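Local coordinates for oxalate--CoA ligase (Arabidopsis thaliana, PDB 5IE2), which belongs to the ANL superfamily of AMP-binding enzymes and binds adenosine-5'-triphosphate in a pocket of its AMP-binding fold, at residues Trp246-Val260 / Glu276-Ser289. Residues are numbered along the deposited sequence; the frame is centred on the assembly and turned at random.
Sequences WPDMKKYNATWYTAV and ETEYPKLRFIRSCS. With ATP (adenosine-5'-triphosphate), chain C; ACY (acetic acid), chain E.
Lys-250 reaches from the last turn of helix 242-251 to the loop before strand 284-287, and from CG outward its side chain finds partners there. CG packs on Pro-280 CD at 3.8 Å; CD and CE then pass alongside the carbonyl of Glu-278, the chain bending at chi3 (-148°). At the tip, NZ donates to Glu-278 O at 2.7 Å, in the carbonyl plane, and forms a salt bridge with Glu-276 OE1 at 3.0 Å, on its anti side and 22° out of the carboxylate plane. One turn earlier, Trp-246 receives the edge of Tyr-279 over one face in a T-shaped pair, planes at 74°. Tyr-279 OH accepts the backbone N-H of Glu-276 and also bonds His-271, so two partners hold the hydroxyl end of the ring. Leu-282 CD1 touches the indole edge at CH2.

Beyond Leu-282 the chains run parallel, joined by Arg-286 N to Tyr-257 O (2.8 Å) and Ala-259 N to Arg-286 O (3.1 Å). Trp-256 CB sits over the Phe-284 ring in a CH-pi contact. Arg-286, extended from CG to NE, donates from NH1 to Thr-258 OG1 (3.1 Å), near the guanidinium plane, while its NE bonds Tyr-198 OH; His-216 also binds Thr-258 OG1.

Helix 261-273 links the two strands as a beta-alpha-beta unit: 256-259 is one of two outer strands of a mixed five-stranded sheet, 284-287 lies between it and 308-314, and Ser-289 lines the ATP pocket.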
ATOM      1  N   TRP A 246      16.221   0.946 -11.690  1.00 14.80           N
ATOM      2  CA  TRP A 246      17.074  -0.208 -11.866  1.00 16.63           C
ATOM      3  C   TRP A 246      18.510   0.081 -11.459  1.00 16.79           C
ATOM      4  O   TRP A 246      19.139  -0.806 -10.913  1.00 17.84           O
ATOM      5  CB  TRP A 246      17.027  -0.743 -13.304  1.00 20.13           C
ATOM      6  CG  TRP A 246      15.687  -1.484 -13.561  1.00 20.87           C
ATOM      7  CD1 TRP A 246      14.692  -1.094 -14.408  1.00 19.71           C
ATOM      8  CD2 TRP A 246      15.239  -2.696 -12.941  1.00 20.82           C
ATOM      9  NE1 TRP A 246      13.642  -1.987 -14.362  1.00 20.23           N
ATOM     10  CE2 TRP A 246      13.950  -2.978 -13.459  1.00 20.41           C
ATOM     11  CE3 TRP A 246      15.807  -3.576 -12.008  1.00 20.09           C
ATOM     12  CZ2 TRP A 246      13.224  -4.114 -13.085  1.00 19.15           C
ATOM     13  CZ3 TRP A 246      15.078  -4.702 -11.613  1.00 21.20           C
ATOM     14  CH2 TRP A 246      13.798  -4.967 -12.161  1.00 20.48           C
ATOM     15  N   PRO A 247      19.018   1.302 -11.721  1.00 18.62           N
ATOM     16  CA  PRO A 247      20.360   1.549 -11.142  1.00 20.80           C
ATOM     17  C   PRO A 247      20.435   1.375  -9.619  1.00 20.84           C
ATOM     18  O   PRO A 247      21.436   0.831  -9.116  1.00 20.14           O
ATOM     19  CB  PRO A 247      20.645   2.984 -11.555  1.00 20.93           C
ATOM     20  CG  PRO A 247      19.988   3.078 -12.917  1.00 20.42           C
ATOM     21  CD  PRO A 247      18.684   2.323 -12.746  1.00 18.13           C
ATOM     22  N   ASP A 248      19.402   1.831  -8.906  1.00 19.34           N
ATOM     23  CA  ASP A 248      19.340   1.622  -7.453  1.00 18.36           C
ATOM     24  C   ASP A 248      19.187   0.151  -7.084  1.00 17.88           C
ATOM     25  O   ASP A 248      19.819  -0.313  -6.125  1.00 17.16           O
ATOM     26  CB  ASP A 248      18.200   2.425  -6.829  1.00 17.09           C
ATOM     27  CG  ASP A 248      18.537   3.921  -6.659  1.00 23.31           C
ATOM     28  OD1 ASP A 248      19.735   4.286  -6.798  1.00 25.59           O
ATOM     29  OD2 ASP A 248      17.603   4.719  -6.393  1.00 22.38           O
ATOM     30  N   MET A 249      18.339  -0.568  -7.819  1.00 15.86           N
ATOM     31  CA  MET A 249      18.126  -1.989  -7.528  1.00 17.37           C
ATOM     32  C   MET A 249      19.446  -2.740  -7.695  1.00 19.21           C
ATOM     33  O   MET A 249      19.734  -3.666  -6.933  1.00 17.81           O
ATOM     34  CB  MET A 249      17.069  -2.602  -8.453  1.00 15.43           C
ATOM     35  CG  MET A 249      15.640  -2.064  -8.231  1.00 16.05           C
ATOM     36  SD  MET A 249      14.804  -2.858  -6.790  1.00 17.43           S
ATOM     37  CE  MET A 249      14.445  -4.516  -7.481  1.00 16.00           C
ATOM     38  N   LYS A 250      20.222  -2.385  -8.740  1.00 16.03           N
ATOM     39  CA  LYS A 250      21.505  -3.078  -8.915  1.00 16.23           C
ATOM     40  C   LYS A 250      22.504  -2.702  -7.850  1.00 16.23           C
ATOM     41  O   LYS A 250      23.110  -3.578  -7.211  1.00 19.23           O
ATOM     42  CB  LYS A 250      22.127  -2.776 -10.301  1.00 16.81           C
ATOM     43  CG  LYS A 250      21.355  -3.343 -11.422  1.00 20.75           C
ATOM     44  CD  LYS A 250      22.054  -2.843 -12.724  1.00 42.03           C
ATOM     45  CE  LYS A 250      21.076  -2.645 -13.826  1.00 43.36           C
ATOM     46  NZ  LYS A 250      21.837  -2.508 -15.122  1.00 43.82           N
ATOM     47  N   LYS A 251      22.683  -1.392  -7.656  1.00 16.63           N
ATOM     48  CA  LYS A 251      23.753  -0.917  -6.810  1.00 17.47           C
ATOM     49  C   LYS A 251      23.590  -1.403  -5.366  1.00 19.42           C
ATOM     50  O   LYS A 251      24.548  -1.658  -4.679  1.00 17.36           O
ATOM     51  CB  LYS A 251      23.771   0.611  -6.813  1.00 17.10           C
ATOM     52  CG  LYS A 251      24.782   1.236  -5.865  1.00 17.66           C
ATOM     53  CD  LYS A 251      24.811   2.762  -6.085  1.00 20.50           C
ATOM     54  CE  LYS A 251      25.733   3.430  -5.031  1.00 19.72           C
ATOM     55  NZ  LYS A 251      25.776   4.937  -5.124  1.00 20.36           N
ATOM     56  N   TYR A 252      22.335  -1.498  -4.917  1.00 16.66           N
ATOM     57  CA  TYR A 252      22.089  -1.903  -3.547  1.00 15.14           C
ATOM     58  C   TYR A 252      21.618  -3.349  -3.438  1.00 18.19           C
ATOM     59  O   TYR A 252      21.043  -3.719  -2.412  1.00 21.08           O
ATOM     60  CB  TYR A 252      21.090  -0.922  -2.891  1.00 15.67           C
ATOM     61  CG  TYR A 252      21.715   0.473  -2.779  1.00 14.63           C
ATOM     62  CD1 TYR A 252      22.593   0.778  -1.714  1.00 17.34           C
ATOM     63  CD2 TYR A 252      21.497   1.431  -3.762  1.00 15.36           C
ATOM     64  CE1 TYR A 252      23.179   2.053  -1.601  1.00 16.77           C
ATOM     65  CE2 TYR A 252      22.107   2.714  -3.691  1.00 17.50           C
ATOM     66  CZ  TYR A 252      22.985   2.991  -2.647  1.00 18.77           C
ATOM     67  OH  TYR A 252      23.598   4.258  -2.580  1.00 19.71           O
ATOM     68  N   ASN A 253      21.940  -4.163  -4.437  1.00 16.73           N
ATOM     69  CA  ASN A 253      21.843  -5.643  -4.328  1.00 19.11           C
ATOM     70  C   ASN A 253      20.419  -6.114  -4.042  1.00 16.71           C
ATOM     71  O   ASN A 253      20.218  -7.033  -3.257  1.00 15.56           O
ATOM     72  CB  ASN A 253      22.757  -6.185  -3.231  1.00 23.76           C
ATOM     73  CG  ASN A 253      24.199  -5.723  -3.425  1.00 30.09           C
ATOM     74  OD1 ASN A 253      24.672  -5.687  -4.535  1.00 29.16           O
ATOM     75  ND2 ASN A 253      24.867  -5.348  -2.349  1.00 33.71           N
ATOM     76  N   ALA A 254      19.464  -5.468  -4.661  1.00 16.64           N
ATOM     77  CA  ALA A 254      18.043  -5.822  -4.417  1.00 17.68           C
ATOM     78  C   ALA A 254      17.735  -7.251  -4.834  1.00 19.35           C
ATOM     79  O   ALA A 254      18.313  -7.790  -5.795  1.00 17.97           O
ATOM     80  CB  ALA A 254      17.110  -4.899  -5.169  1.00 16.00           C
ATOM     81  N   THR A 255      16.800  -7.853  -4.089  1.00 16.19           N
ATOM     82  CA  THR A 255      16.379  -9.221  -4.338  1.00 16.14           C
ATOM     83  C   THR A 255      14.885  -9.288  -4.640  1.00 15.82           C
ATOM     84  O   THR A 255      14.386 -10.366  -4.992  1.00 16.65           O
ATOM     85  CB  THR A 255      16.657 -10.139  -3.131  1.00 16.91           C
ATOM     86  OG1 THR A 255      16.000  -9.602  -1.980  1.00 16.92           O
ATOM     87  CG2 THR A 255      18.194 -10.243  -2.842  1.00 17.04           C
ATOM     88  N   TRP A 256      14.177  -8.174  -4.439  1.00 14.95           N
ATOM     89  CA  TRP A 256      12.727  -8.167  -4.751  1.00 14.81           C
ATOM     90  C   TRP A 256      12.261  -6.714  -4.793  1.00 16.99           C
ATOM     91  O   TRP A 256      12.997  -5.810  -4.324  1.00 16.69           O
ATOM     92  CB  TRP A 256      11.952  -8.971  -3.659  1.00 12.74           C
ATOM     93  CG  TRP A 256      11.966  -8.321  -2.320  1.00 13.66           C
ATOM     94  CD1 TRP A 256      13.055  -8.202  -1.471  1.00 15.19           C
ATOM     95  CD2 TRP A 256      10.865  -7.669  -1.662  1.00 13.40           C
ATOM     96  NE1 TRP A 256      12.678  -7.541  -0.319  1.00 14.96           N
ATOM     97  CE2 TRP A 256      11.333  -7.243  -0.385  1.00 17.07           C
ATOM     98  CE3 TRP A 256       9.499  -7.480  -2.000  1.00 14.31           C
ATOM     99  CZ2 TRP A 256      10.486  -6.594   0.568  1.00 17.47           C
ATOM    100  CZ3 TRP A 256       8.636  -6.842  -1.049  1.00 17.51           C
ATOM    101  CH2 TRP A 256       9.149  -6.376   0.207  1.00 18.38           C
ATOM    102  N   TYR A 257      11.022  -6.470  -5.269  1.00 15.24           N
ATOM    103  CA  TYR A 257      10.354  -5.203  -4.998  1.00 14.34           C
ATOM    104  C   TYR A 257       8.833  -5.447  -5.033  1.00 13.84           C
ATOM    105  O   TYR A 257       8.365  -6.503  -5.507  1.00 15.28           O
ATOM    106  CB  TYR A 257      10.755  -4.053  -5.997  1.00 14.92           C
ATOM    107  CG  TYR A 257      10.137  -4.114  -7.384  1.00 15.38           C
ATOM    108  CD1 TYR A 257       9.009  -3.341  -7.716  1.00 16.39           C
ATOM    109  CD2 TYR A 257      10.689  -4.926  -8.372  1.00 16.96           C
ATOM    110  CE1 TYR A 257       8.440  -3.384  -8.986  1.00 16.09           C
ATOM    111  CE2 TYR A 257      10.150  -4.978  -9.640  1.00 15.92           C
ATOM    112  CZ  TYR A 257       9.021  -4.188  -9.954  1.00 16.84           C
ATOM    113  OH  TYR A 257       8.469  -4.241 -11.210  1.00 18.20           O
ATOM    114  N   THR A 258       8.115  -4.473  -4.511  1.00 14.41           N
ATOM    115  CA  THR A 258       6.655  -4.535  -4.526  1.00 13.72           C
ATOM    116  C   THR A 258       6.134  -3.220  -5.074  1.00 16.28           C
ATOM    117  O   THR A 258       6.708  -2.124  -4.790  1.00 17.90           O
ATOM    118  CB  THR A 258       6.099  -4.830  -3.100  1.00 15.40           C
ATOM    119  OG1 THR A 258       4.679  -4.971  -3.170  1.00 17.16           O
ATOM    120  CG2 THR A 258       6.435  -3.688  -2.111  1.00 17.26           C
ATOM    121  N   ALA A 259       5.053  -3.290  -5.862  1.00 16.26           N
ATOM    122  CA  ALA A 259       4.500  -2.074  -6.423  1.00 15.85           C
ATOM    123  C   ALA A 259       3.052  -2.319  -6.748  1.00 16.86           C
ATOM    124  O   ALA A 259       2.565  -3.456  -6.656  1.00 16.01           O
ATOM    125  CB  ALA A 259       5.269  -1.624  -7.674  1.00 15.01           C
ATOM    126  N   VAL A 260       2.362  -1.266  -7.128  1.00 15.87           N
ATOM    127  CA  VAL A 260       0.968  -1.410  -7.609  1.00 16.62           C
ATOM    128  C   VAL A 260       0.974  -1.541  -9.160  1.00 19.63           C
ATOM    129  O   VAL A 260       1.949  -1.126  -9.825  1.00 18.36           O
ATOM    130  CB  VAL A 260       0.108  -0.203  -7.172  1.00 16.34           C
ATOM    131  CG1 VAL A 260       0.132  -0.083  -5.613  1.00 20.52           C
ATOM    132  CG2 VAL A 260       0.651   1.111  -7.838  1.00 17.57           C
ATOM    133  N   GLU A 276      17.668  -1.935 -19.824  1.00 34.25           N
ATOM    134  CA  GLU A 276      18.978  -2.024 -19.211  1.00 37.42           C
ATOM    135  C   GLU A 276      19.788  -3.073 -19.953  1.00 41.42           C
ATOM    136  O   GLU A 276      19.208  -4.022 -20.509  1.00 41.76           O
ATOM    137  CB  GLU A 276      18.880  -2.394 -17.737  1.00 37.22           C
ATOM    138  CG  GLU A 276      18.171  -1.363 -16.893  1.00 38.68           C
ATOM    139  CD  GLU A 276      19.019  -0.129 -16.614  1.00 39.65           C
ATOM    140  OE1 GLU A 276      20.232  -0.310 -16.365  1.00 43.20           O
ATOM    141  OE2 GLU A 276      18.475   1.001 -16.604  1.00 36.75           O
ATOM    142  N   THR A 277      21.110  -2.907 -19.979  1.00 42.77           N
ATOM    143  CA  THR A 277      21.965  -3.899 -20.618  1.00 46.54           C
ATOM    144  C   THR A 277      21.944  -5.192 -19.804  1.00 47.50           C
ATOM    145  O   THR A 277      21.972  -6.281 -20.377  1.00 47.46           O
ATOM    146  CB  THR A 277      23.409  -3.388 -20.805  1.00 48.85           C
ATOM    147  OG1 THR A 277      23.926  -2.918 -19.553  1.00 51.09           O
ATOM    148  CG2 THR A 277      23.433  -2.246 -21.791  1.00 49.07           C
ATOM    149  N   GLU A 278      21.838  -5.091 -18.477  1.00 46.58           N
ATOM    150  CA  GLU A 278      21.544  -6.293 -17.683  1.00 46.54           C
ATOM    151  C   GLU A 278      20.687  -5.978 -16.436  1.00 40.39           C
ATOM    152  O   GLU A 278      20.814  -4.917 -15.832  1.00 40.64           O
ATOM    153  CB  GLU A 278      22.817  -7.015 -17.242  1.00 51.83           C
ATOM    154  CG  GLU A 278      23.656  -6.263 -16.246  1.00 57.56           C
ATOM    155  CD  GLU A 278      24.905  -7.042 -15.862  1.00 63.76           C
ATOM    156  OE1 GLU A 278      25.766  -6.488 -15.146  1.00 65.36           O
ATOM    157  OE2 GLU A 278      24.985  -8.240 -16.217  1.00 66.06           O
ATOM    158  N   TYR A 279      19.839  -6.928 -16.057  1.00 35.33           N
ATOM    159  CA  TYR A 279      18.966  -6.780 -14.880  1.00 29.62           C
ATOM    160  C   TYR A 279      19.426  -7.675 -13.771  1.00 30.15           C
ATOM    161  O   TYR A 279      19.959  -8.742 -14.034  1.00 33.14           O
ATOM    162  CB  TYR A 279      17.511  -7.120 -15.233  1.00 27.92           C
ATOM    163  CG  TYR A 279      16.893  -6.082 -16.097  1.00 26.96           C
ATOM    164  CD1 TYR A 279      16.454  -4.888 -15.555  1.00 24.77           C
ATOM    165  CD2 TYR A 279      16.759  -6.282 -17.490  1.00 28.79           C
ATOM    166  CE1 TYR A 279      15.903  -3.899 -16.347  1.00 22.99           C
ATOM    167  CE2 TYR A 279      16.209  -5.315 -18.296  1.00 27.61           C
ATOM    168  CZ  TYR A 279      15.789  -4.116 -17.742  1.00 27.38           C
ATOM    169  OH  TYR A 279      15.250  -3.137 -18.573  1.00 28.36           O
ATOM    170  N   PRO A 280      19.196  -7.269 -12.519  1.00 27.06           N
ATOM    171  CA  PRO A 280      19.528  -8.185 -11.431  1.00 28.50           C
ATOM    172  C   PRO A 280      18.562  -9.379 -11.414  1.00 29.14           C
ATOM    173  O   PRO A 280      17.437  -9.262 -11.916  1.00 28.63           O
ATOM    174  CB  PRO A 280      19.383  -7.326 -10.184  1.00 29.20           C
ATOM    175  CG  PRO A 280      18.418  -6.239 -10.583  1.00 25.99           C
ATOM    176  CD  PRO A 280      18.655  -5.987 -12.064  1.00 24.32           C
ATOM    177  N   LYS A 281      19.011 -10.525 -10.901  1.00 29.82           N
ATOM    178  CA  LYS A 281      18.138 -11.692 -10.744  1.00 31.38           C
ATOM    179  C   LYS A 281      17.355 -11.574  -9.453  1.00 27.96           C
ATOM    180  O   LYS A 281      17.916 -11.788  -8.400  1.00 33.69           O
ATOM    181  CB  LYS A 281      18.934 -13.006 -10.696  1.00 37.18           C
ATOM    182  CG  LYS A 281      18.562 -14.036 -11.761  1.00 45.93           C
ATOM    183  CD  LYS A 281      19.806 -14.888 -12.214  1.00 81.93           C
ATOM    184  CE  LYS A 281      19.441 -16.342 -12.606  1.00 73.25           C
ATOM    185  NZ  LYS A 281      20.567 -17.136 -13.222  1.00 73.69           N
ATOM    186  N   LEU A 282      16.068 -11.274  -9.525  1.00 20.49           N
ATOM    187  CA  LEU A 282      15.274 -11.101  -8.281  1.00 18.46           C
ATOM    188  C   LEU A 282      14.652 -12.437  -7.865  1.00 21.32           C
ATOM    189  O   LEU A 282      14.359 -13.290  -8.718  1.00 22.05           O
ATOM    190  CB  LEU A 282      14.176 -10.076  -8.526  1.00 16.75           C
ATOM    191  CG  LEU A 282      14.669  -8.735  -9.004  1.00 17.84           C
ATOM    192  CD1 LEU A 282      13.468  -7.758  -9.283  1.00 19.29           C
ATOM    193  CD2 LEU A 282      15.669  -8.113  -7.986  1.00 17.14           C
ATOM    194  N   ARG A 283      14.434 -12.617  -6.569  1.00 18.37           N
ATOM    195  CA  ARG A 283      13.694 -13.742  -6.054  1.00 18.45           C
ATOM    196  C   ARG A 283      12.229 -13.698  -6.510  1.00 19.96           C
ATOM    197  O   ARG A 283      11.651 -14.725  -6.863  1.00 20.46           O
ATOM    198  CB  ARG A 283      13.736 -13.769  -4.506  1.00 20.33           C
ATOM    199  CG  ARG A 283      15.023 -14.213  -3.910  1.00 22.94           C
ATOM    200  CD  ARG A 283      14.730 -15.027  -2.586  1.00 23.31           C
ATOM    201  NE  ARG A 283      14.219 -14.180  -1.552  1.00 24.40           N
ATOM    202  CZ  ARG A 283      13.052 -14.346  -0.932  1.00 20.62           C
ATOM    203  NH1 ARG A 283      12.211 -15.347  -1.238  1.00 18.84           N
ATOM    204  NH2 ARG A 283      12.747 -13.504   0.028  1.00 18.71           N
ATOM    205  N   PHE A 284      11.643 -12.515  -6.489  1.00 18.22           N
ATOM    206  CA  PHE A 284      10.244 -12.341  -6.916  1.00 17.84           C
ATOM    207  C   PHE A 284       9.951 -10.870  -7.100  1.00 17.50           C
ATOM    208  O   PHE A 284      10.687  -9.982  -6.635  1.00 16.36           O
ATOM    209  CB  PHE A 284       9.230 -12.952  -5.896  1.00 16.54           C
ATOM    210  CG  PHE A 284       9.225 -12.251  -4.558  1.00 16.75           C
ATOM    211  CD1 PHE A 284       8.316 -11.236  -4.269  1.00 15.69           C
ATOM    212  CD2 PHE A 284      10.157 -12.596  -3.591  1.00 15.77           C
ATOM    213  CE1 PHE A 284       8.331 -10.609  -3.023  1.00 16.24           C
ATOM    214  CE2 PHE A 284      10.170 -11.986  -2.354  1.00 16.06           C
ATOM    215  CZ  PHE A 284       9.269 -10.986  -2.061  1.00 15.79           C
ATOM    216  N   ILE A 285       8.842 -10.605  -7.770  1.00 14.85           N
ATOM    217  CA  ILE A 285       8.328  -9.258  -7.931  1.00 14.96           C
ATOM    218  C   ILE A 285       6.911  -9.330  -7.389  1.00 16.60           C
ATOM    219  O   ILE A 285       6.217 -10.271  -7.702  1.00 14.91           O
ATOM    220  CB  ILE A 285       8.335  -8.809  -9.415  1.00 16.85           C
ATOM    221  CG1 ILE A 285       9.797  -8.531  -9.854  1.00 17.94           C
ATOM    222  CG2 ILE A 285       7.448  -7.512  -9.614  1.00 16.12           C
ATOM    223  CD1 ILE A 285       9.894  -8.368 -11.430  1.00 18.96           C
ATOM    224  N   ARG A 286       6.524  -8.363  -6.561  1.00 13.17           N
ATOM    225  CA  ARG A 286       5.202  -8.414  -5.964  1.00 14.98           C
ATOM    226  C   ARG A 286       4.280  -7.312  -6.501  1.00 13.86           C
ATOM    227  O   ARG A 286       4.741  -6.193  -6.803  1.00 15.10           O
ATOM    228  CB  ARG A 286       5.362  -8.319  -4.433  1.00 12.45           C
ATOM    229  CG  ARG A 286       4.008  -8.386  -3.660  1.00 14.17           C
ATOM    230  CD  ARG A 286       4.346  -8.259  -2.169  1.00 16.03           C
ATOM    231  NE  ARG A 286       3.139  -8.367  -1.334  1.00 17.72           N
ATOM    232  CZ  ARG A 286       2.492  -7.344  -0.769  1.00 18.28           C
ATOM    233  NH1 ARG A 286       2.861  -6.062  -0.954  1.00 16.26           N
ATOM    234  NH2 ARG A 286       1.436  -7.611   0.002  1.00 17.01           N
ATOM    235  N   SER A 287       2.968  -7.634  -6.618  1.00 14.63           N
ATOM    236  CA  SER A 287       1.985  -6.635  -6.991  1.00 14.98           C
ATOM    237  C   SER A 287       0.829  -6.674  -5.993  1.00 15.95           C
ATOM    238  O   SER A 287       0.506  -7.736  -5.536  1.00 15.95           O
ATOM    239  CB  SER A 287       1.476  -6.910  -8.429  1.00 18.23           C
ATOM    240  OG  SER A 287       0.530  -5.917  -8.866  1.00 16.40           O
ATOM    241  N   CYS A 288       0.272  -5.528  -5.617  1.00 13.78           N
ATOM    242  CA  CYS A 288      -0.847  -5.501  -4.652  1.00 14.21           C
ATOM    243  C   CYS A 288      -1.625  -4.215  -4.865  1.00 18.07           C
ATOM    244  O   CYS A 288      -1.156  -3.343  -5.631  1.00 19.24           O
ATOM    245  CB  CYS A 288      -0.294  -5.641  -3.198  1.00 14.06           C
ATOM    246  SG  CYS A 288      -1.565  -5.951  -1.977  1.00 18.41           S
ATOM    247  N   SER A 289      -2.805  -4.113  -4.238  1.00 16.77           N
ATOM    248  CA  SER A 289      -3.622  -2.876  -4.046  1.00 17.58           C
ATOM    249  C   SER A 289      -4.673  -2.640  -5.128  1.00 22.36           C
ATOM    250  O   SER A 289      -5.628  -1.909  -4.874  1.00 21.33           O
ATOM    251  CB  SER A 289      -2.793  -1.574  -3.940  1.00 18.51           C
ATOM    252  OG  SER A 289      -1.777  -1.678  -2.924  1.00 19.08           O
TER
HETATM  253  PG  ATP C 601     -11.951   3.318   0.499  0.84 33.82           P
HETATM  254  O1G ATP C 601     -13.114   2.991  -0.438  0.78 36.87           O
HETATM  255  O2G ATP C 601     -11.985   4.713   1.014  0.82 33.98           O
HETATM  256  O3G ATP C 601     -11.841   2.293   1.626  0.91 32.63           O
HETATM  257  PB  ATP C 601      -9.838   1.831  -0.789  0.82 25.58           P
HETATM  258  O1B ATP C 601      -9.154   1.976  -2.131  1.00 24.38           O
HETATM  259  O2B ATP C 601     -10.802   0.727  -0.537  0.74 24.29           O
HETATM  260  O3B ATP C 601     -10.559   3.238  -0.351  1.00 32.72           O
HETATM  261  PA  ATP C 601      -7.348   0.786   0.409  1.00 23.36           P
HETATM  262  O1A ATP C 601      -7.387   0.172   1.802  1.00 23.00           O
HETATM  263  O2A ATP C 601      -6.182   1.597  -0.005  1.00 23.78           O
HETATM  264  O3A ATP C 601      -8.623   1.769   0.304  1.00 30.58           O
HETATM  265  O5' ATP C 601      -7.679  -0.360  -0.660  1.00 19.43           O
HETATM  266  C5' ATP C 601      -8.072  -1.710  -0.312  1.00 18.85           C
HETATM  267  C4' ATP C 601      -8.932  -2.222  -1.481  1.00 19.89           C
HETATM  268  O4' ATP C 601      -8.095  -2.390  -2.640  1.00 19.06           O
HETATM  269  C3' ATP C 601      -9.439  -3.612  -1.256  1.00 19.46           C
HETATM  270  O3' ATP C 601     -10.614  -3.572  -0.449  1.00 20.78           O
HETATM  271  C2' ATP C 601      -9.723  -4.102  -2.661  1.00 20.24           C
HETATM  272  O2' ATP C 601     -10.926  -3.481  -3.141  1.00 22.70           O
HETATM  273  C1' ATP C 601      -8.599  -3.459  -3.420  1.00 17.88           C
HETATM  274  N9  ATP C 601      -7.475  -4.391  -3.674  1.00 16.30           N
HETATM  275  C8  ATP C 601      -6.358  -4.569  -2.955  1.00 16.32           C
HETATM  276  N7  ATP C 601      -5.574  -5.510  -3.565  1.00 15.32           N
HETATM  277  C5  ATP C 601      -6.231  -5.898  -4.706  1.00 16.70           C
HETATM  278  C6  ATP C 601      -5.954  -6.840  -5.815  1.00 17.63           C
HETATM  279  N6  ATP C 601      -4.765  -7.528  -5.850  1.00 16.26           N
HETATM  280  N1  ATP C 601      -6.889  -6.925  -6.789  1.00 19.81           N
HETATM  281  C2  ATP C 601      -8.034  -6.203  -6.766  1.00 21.74           C
HETATM  282  N3  ATP C 601      -8.359  -5.328  -5.781  1.00 19.96           N
HETATM  283  C4  ATP C 601      -7.473  -5.158  -4.758  1.00 16.67           C
HETATM  284  C   ACY E 603      -3.131  -2.128   0.172  1.00 23.69           C
HETATM  285  O   ACY E 603      -2.252  -2.500  -0.689  1.00 24.14           O
HETATM  286  OXT ACY E 603      -3.071  -2.390   1.410  1.00 22.33           O
HETATM  287  CH3 ACY E 603      -4.339  -1.378  -0.321  1.00 20.30           C